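Local coordinates for cupin 2, conserved barrel domain protein (Novosphingobium aromaticivorans DSM 12444, PDB 3ES1) that is of unknown function but adopts a cupin-like beta-barrel fold and assembles as a pair of identical subunits, at residues Asn98-Ile110 / Pro144-Ala156. Sequence-based numbering, arbitrary orientation.
Sequences NSIDYGIVLEGEI and PCRIAFILIEAPA
Asp101 lays its carboxylate against Leu151, OD1 standing 3.4 Å from Leu151 CG, and the same oxygen accepts the Ser99 hydroxyl on its syn lone pair, OG to OD1 2.8 Å. With CG turned to the side of the backbone N (chi1 -32°), the carboxylate can reach both. A leucine in place of this aspartate would probably leave the Ser99 hydroxyl without this acceptor. That hydroxyl is also hydrogen-bonded to Thr97 OG1. Further along this face, Gly103 passes beside the Phe149 ring, its CA 3.8 Å from CD1; a side chain there would run into the ring. Ile147 CG2 covers one face of that ring near the rim, while Ile147 CD1 meets Ile110 CG1 at 3.8 Å, the two side chains crossing at about a right angle. On the other face Ile104 CD1 touches Ile150 CD1 at 3.7 Å, and Ile152 CD1 approaches Tyr102 CE2 at 3.8 Å. Strands 99-107 and 145-153 are antiparallel neighbours in the cupin barrel, paired through Ile100 with Ile152, Tyr102 with Ile150 and Ile104 with Ala148. The ladder then slips by one residue at a classic beta bulge: Arg146 O takes Leu106 N at 2.7 Å and, weakly, Glu107 N. Arg146, extended through chi2 and bent at chi3 (-72°), runs its CG and CD past Leu106 CD1 to a salt bridge with Asp85. Beyond the bulge, one water joins Glu107 OE2 to Pro144 O. Strands 79-86 and 127-130 flank the pair, and Tyr102 OH is hydrogen-bonded to Ser79 OG of the second subunit, whose Leu106 packs on its counterpart here.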
loop_
_atom_site.group_PDB
_atom_site.type_symbol
_atom_site.label_atom_id
_atom_site.label_comp_id
_atom_site.label_asym_id
_atom_site.label_seq_id
_atom_site.Cartn_x
_atom_site.Cartn_y
_atom_site.Cartn_z
ATOM N N ASN A 98 5.613 2.772 15.667
ATOM C CA ASN A 98 6.976 2.843 15.107
ATOM C C ASN A 98 7.040 2.298 13.677
ATOM O O ASN A 98 7.538 1.189 13.375
ATOM C CB ASN A 98 7.989 2.176 16.030
ATOM C CG ASN A 98 8.132 2.899 17.342
ATOM O OD1 ASN A 98 7.770 4.058 17.469
ATOM N ND2 ASN A 98 8.657 2.223 18.321
ATOM N N SER A 99 6.519 3.140 12.807
ATOM C CA SER A 99 6.296 2.791 11.421
ATOM C C SER A 99 5.984 4.019 10.596
ATOM O O SER A 99 5.570 5.055 11.111
ATOM C CB SER A 99 5.118 1.809 11.312
ATOM O OG SER A 99 3.900 2.378 11.792
ATOM N N ILE A 100 6.192 3.870 9.303
ATOM C CA ILE A 100 5.578 4.765 8.319
ATOM C C ILE A 100 4.493 3.942 7.662
ATOM O O ILE A 100 4.685 2.782 7.366
ATOM C CB ILE A 100 6.612 5.346 7.278
ATOM C CG1 ILE A 100 6.009 6.488 6.441
ATOM C CG2 ILE A 100 7.259 4.277 6.336
ATOM C CD1 ILE A 100 7.046 7.205 5.511
ATOM N N ASP A 101 3.326 4.542 7.507
ATOM C CA ASP A 101 2.189 3.879 6.917
ATOM C C ASP A 101 1.658 4.593 5.687
ATOM O O ASP A 101 1.539 5.767 5.689
ATOM C CB ASP A 101 1.032 3.745 7.896
ATOM C CG ASP A 101 1.467 3.593 9.313
ATOM O OD1 ASP A 101 2.315 2.761 9.555
ATOM O OD2 ASP A 101 0.915 4.309 10.113
ATOM N N TYR A 102 1.334 3.849 4.661
ATOM C CA TYR A 102 0.647 4.363 3.496
ATOM C C TYR A 102 -0.807 3.905 3.607
ATOM O O TYR A 102 -1.101 2.715 3.631
ATOM C CB TYR A 102 1.266 3.857 2.184
ATOM C CG TYR A 102 2.722 4.104 2.052
ATOM C CD1 TYR A 102 3.285 5.348 2.430
ATOM C CD2 TYR A 102 3.589 3.109 1.549
ATOM C CE1 TYR A 102 4.664 5.580 2.297
ATOM C CE2 TYR A 102 4.978 3.352 1.423
ATOM C CZ TYR A 102 5.502 4.606 1.771
ATOM O OH TYR A 102 6.869 4.833 1.645
ATOM N N GLY A 103 -1.710 4.859 3.671
ATOM C CA GLY A 103 -3.137 4.536 3.724
ATOM C C GLY A 103 -3.828 4.989 2.466
ATOM O O GLY A 103 -3.650 6.122 2.033
ATOM N N ILE A 104 -4.652 4.100 1.901
ATOM C CA ILE A 104 -5.396 4.413 0.672
ATOM C C ILE A 104 -6.872 4.249 0.889
ATOM O O ILE A 104 -7.365 3.155 1.240
ATOM C CB ILE A 104 -4.906 3.574 -0.573
ATOM C CG1 ILE A 104 -3.360 3.677 -0.730
ATOM C CG2 ILE A 104 -5.520 4.105 -1.866
ATOM C CD1 ILE A 104 -2.588 2.539 -0.062
ATOM N N VAL A 105 -7.588 5.335 0.672
ATOM C CA VAL A 105 -9.045 5.313 0.897
ATOM C C VAL A 105 -9.734 4.650 -0.309
ATOM O O VAL A 105 -9.791 5.235 -1.411
ATOM C CB VAL A 105 -9.635 6.720 1.235
ATOM C CG1 VAL A 105 -11.100 6.603 1.649
ATOM C CG2 VAL A 105 -8.833 7.445 2.334
ATOM N N LEU A 106 -10.320 3.464 -0.097
ATOM C CA LEU A 106 -10.842 2.702 -1.229
ATOM C C LEU A 106 -12.284 3.065 -1.529
ATOM O O LEU A 106 -12.766 3.057 -2.682
ATOM C CB LEU A 106 -10.720 1.174 -0.988
ATOM C CG LEU A 106 -9.297 0.598 -0.673
ATOM C CD1 LEU A 106 -9.320 -0.916 -0.723
ATOM C CD2 LEU A 106 -8.231 1.152 -1.584
ATOM N N GLU A 107 -12.975 3.341 -0.450
ATOM C CA GLU A 107 -14.433 3.580 -0.457
ATOM C C GLU A 107 -14.816 4.478 0.709
ATOM O O GLU A 107 -14.390 4.269 1.831
ATOM C CB GLU A 107 -15.188 2.256 -0.336
ATOM C CG GLU A 107 -16.622 2.375 0.062
ATOM C CD GLU A 107 -17.557 2.930 -1.017
ATOM O OE1 GLU A 107 -17.184 2.935 -2.221
ATOM O OE2 GLU A 107 -18.683 3.357 -0.635
ATOM N N GLY A 108 -15.642 5.477 0.427
ATOM C CA GLY A 108 -16.068 6.420 1.428
ATOM C C GLY A 108 -15.013 7.476 1.703
ATOM O O GLY A 108 -14.100 7.683 0.930
ATOM N N GLU A 109 -15.208 8.163 2.814
ATOM C CA GLU A 109 -14.242 9.111 3.312
ATOM C C GLU A 109 -14.114 9.059 4.807
ATOM O O GLU A 109 -14.987 8.574 5.537
ATOM C CB GLU A 109 -14.521 10.522 2.842
ATOM C CG GLU A 109 -15.842 11.104 3.229
ATOM C CD GLU A 109 -16.080 12.428 2.510
ATOM O OE1 GLU A 109 -15.880 12.507 1.280
ATOM O OE2 GLU A 109 -16.426 13.398 3.173
ATOM N N ILE A 110 -12.983 9.588 5.220
ATOM C CA ILE A 110 -12.472 9.463 6.589
ATOM C C ILE A 110 -11.873 10.773 7.138
ATOM O O ILE A 110 -11.258 11.564 6.421
ATOM C CB ILE A 110 -11.395 8.342 6.692
ATOM C CG1 ILE A 110 -11.336 7.807 8.125
ATOM C CG2 ILE A 110 -10.016 8.868 6.287
ATOM C CD1 ILE A 110 -12.603 6.976 8.564
ATOM N N PRO A 144 -20.007 3.114 5.579
ATOM C CA PRO A 144 -18.667 2.657 5.963
ATOM C C PRO A 144 -17.576 3.245 5.037
ATOM O O PRO A 144 -17.838 3.670 3.930
ATOM C CB PRO A 144 -18.746 1.108 5.834
ATOM C CG PRO A 144 -19.901 0.860 4.840
ATOM C CD PRO A 144 -20.874 1.995 5.165
ATOM N N CYS A 145 -16.383 3.328 5.583
ATOM C CA CYS A 145 -15.207 3.743 4.850
ATOM C C CYS A 145 -14.141 2.650 4.906
ATOM O O CYS A 145 -13.743 2.208 5.995
ATOM C CB CYS A 145 -14.630 5.014 5.493
ATOM S SG CYS A 145 -13.123 5.580 4.697
ATOM N N ARG A 146 -13.713 2.211 3.740
ATOM C CA ARG A 146 -12.672 1.181 3.609
ATOM C C ARG A 146 -11.339 1.811 3.274
ATOM O O ARG A 146 -11.207 2.573 2.325
ATOM C CB ARG A 146 -13.025 0.150 2.544
ATOM C CG ARG A 146 -11.912 -0.880 2.332
ATOM C CD ARG A 146 -12.367 -2.087 1.518
ATOM N NE ARG A 146 -13.248 -2.916 2.329
ATOM C CZ ARG A 146 -13.923 -3.984 1.898
ATOM N NH1 ARG A 146 -13.847 -4.420 0.635
ATOM N NH2 ARG A 146 -14.697 -4.616 2.753
ATOM N N ILE A 147 -10.344 1.459 4.081
ATOM C CA ILE A 147 -8.982 1.934 3.878
ATOM C C ILE A 147 -8.009 0.755 3.858
ATOM O O ILE A 147 -8.086 -0.144 4.665
ATOM C CB ILE A 147 -8.528 2.964 4.996
ATOM C CG1 ILE A 147 -9.543 4.109 5.159
ATOM C CG2 ILE A 147 -7.141 3.554 4.648
ATOM C CD1 ILE A 147 -9.343 4.997 6.416
ATOM N N ALA A 148 -7.138 0.762 2.861
ATOM C CA ALA A 148 -6.008 -0.190 2.808
ATOM C C ALA A 148 -4.815 0.481 3.452
ATOM O O ALA A 148 -4.404 1.602 3.044
ATOM C CB ALA A 148 -5.667 -0.559 1.326
ATOM N N PHE A 149 -4.250 -0.207 4.433
ATOM C CA PHE A 149 -3.094 0.284 5.160
ATOM C C PHE A 149 -1.887 -0.617 4.980
ATOM O O PHE A 149 -1.935 -1.833 5.208
ATOM C CB PHE A 149 -3.368 0.357 6.669
ATOM C CG PHE A 149 -4.285 1.449 7.081
ATOM C CD1 PHE A 149 -3.889 2.770 7.013
ATOM C CD2 PHE A 149 -5.538 1.159 7.564
ATOM C CE1 PHE A 149 -4.751 3.795 7.410
ATOM C CE2 PHE A 149 -6.406 2.192 7.993
ATOM C CZ PHE A 149 -6.020 3.494 7.912
ATOM N N ILE A 150 -0.784 0.026 4.627
ATOM C CA ILE A 150 0.524 -0.602 4.585
ATOM C C ILE A 150 1.462 0.026 5.622
ATOM O O ILE A 150 1.797 1.197 5.552
ATOM C CB ILE A 150 1.169 -0.509 3.185
ATOM C CG1 ILE A 150 0.284 -1.148 2.095
ATOM C CG2 ILE A 150 2.555 -1.217 3.166
ATOM C CD1 ILE A 150 -0.893 -0.293 1.561
ATOM N N LEU A 151 1.908 -0.787 6.570
ATOM C CA LEU A 151 2.718 -0.294 7.663
ATOM C C LEU A 151 4.119 -0.856 7.539
ATOM O O LEU A 151 4.316 -2.049 7.455
ATOM C CB LEU A 151 2.083 -0.633 9.052
ATOM C CG LEU A 151 0.631 -0.146 9.297
ATOM C CD1 LEU A 151 -0.439 -1.179 8.828
ATOM C CD2 LEU A 151 0.388 0.221 10.775
ATOM N N ILE A 152 5.094 0.042 7.547
ATOM C CA ILE A 152 6.490 -0.330 7.358
ATOM C C ILE A 152 7.312 0.151 8.550
ATOM O O ILE A 152 7.264 1.317 8.932
ATOM C CB ILE A 152 7.063 0.281 6.042
ATOM C CG1 ILE A 152 6.328 -0.235 4.798
ATOM C CG2 ILE A 152 8.574 -0.025 5.896
ATOM C CD1 ILE A 152 6.549 0.623 3.547
ATOM N N GLU A 153 7.975 -0.820 9.193
ATOM C CA GLU A 153 8.902 -0.598 10.295
ATOM C C GLU A 153 9.726 0.688 10.154
ATOM O O GLU A 153 10.255 0.986 9.084
ATOM C CB GLU A 153 9.826 -1.837 10.410
ATOM C CG GLU A 153 10.832 -1.736 11.522
ATOM C CD GLU A 153 11.798 -2.916 11.589
ATOM O OE1 GLU A 153 11.580 -3.956 10.899
ATOM O OE2 GLU A 153 12.798 -2.770 12.325
ATOM N N ALA A 154 9.754 1.475 11.231
ATOM C CA ALA A 154 10.721 2.573 11.396
ATOM C C ALA A 154 11.029 2.716 12.880
ATOM O O ALA A 154 10.208 2.362 13.741
ATOM C CB ALA A 154 10.219 3.915 10.802
ATOM N N PRO A 155 12.230 3.190 13.194
ATOM C CA PRO A 155 12.505 3.497 14.591
ATOM C C PRO A 155 11.534 4.527 15.179
ATOM O O PRO A 155 10.859 5.306 14.469
ATOM C CB PRO A 155 13.938 4.048 14.566
ATOM C CG PRO A 155 14.481 3.724 13.236
ATOM C CD PRO A 155 13.351 3.493 12.305
ATOM N N ALA A 156 11.513 4.538 16.488
ATOM C CA ALA A 156 10.823 5.572 17.210
ATOM C C ALA A 156 11.293 6.903 16.724
ATOM O O ALA A 156 12.475 7.114 16.421
ATOM C CB ALA A 156 11.047 5.429 18.749
HETATM O O HOH W 1 -19.482 2.960 1.837
HETATM O O HOH W 2 -17.808 6.954 4.153
#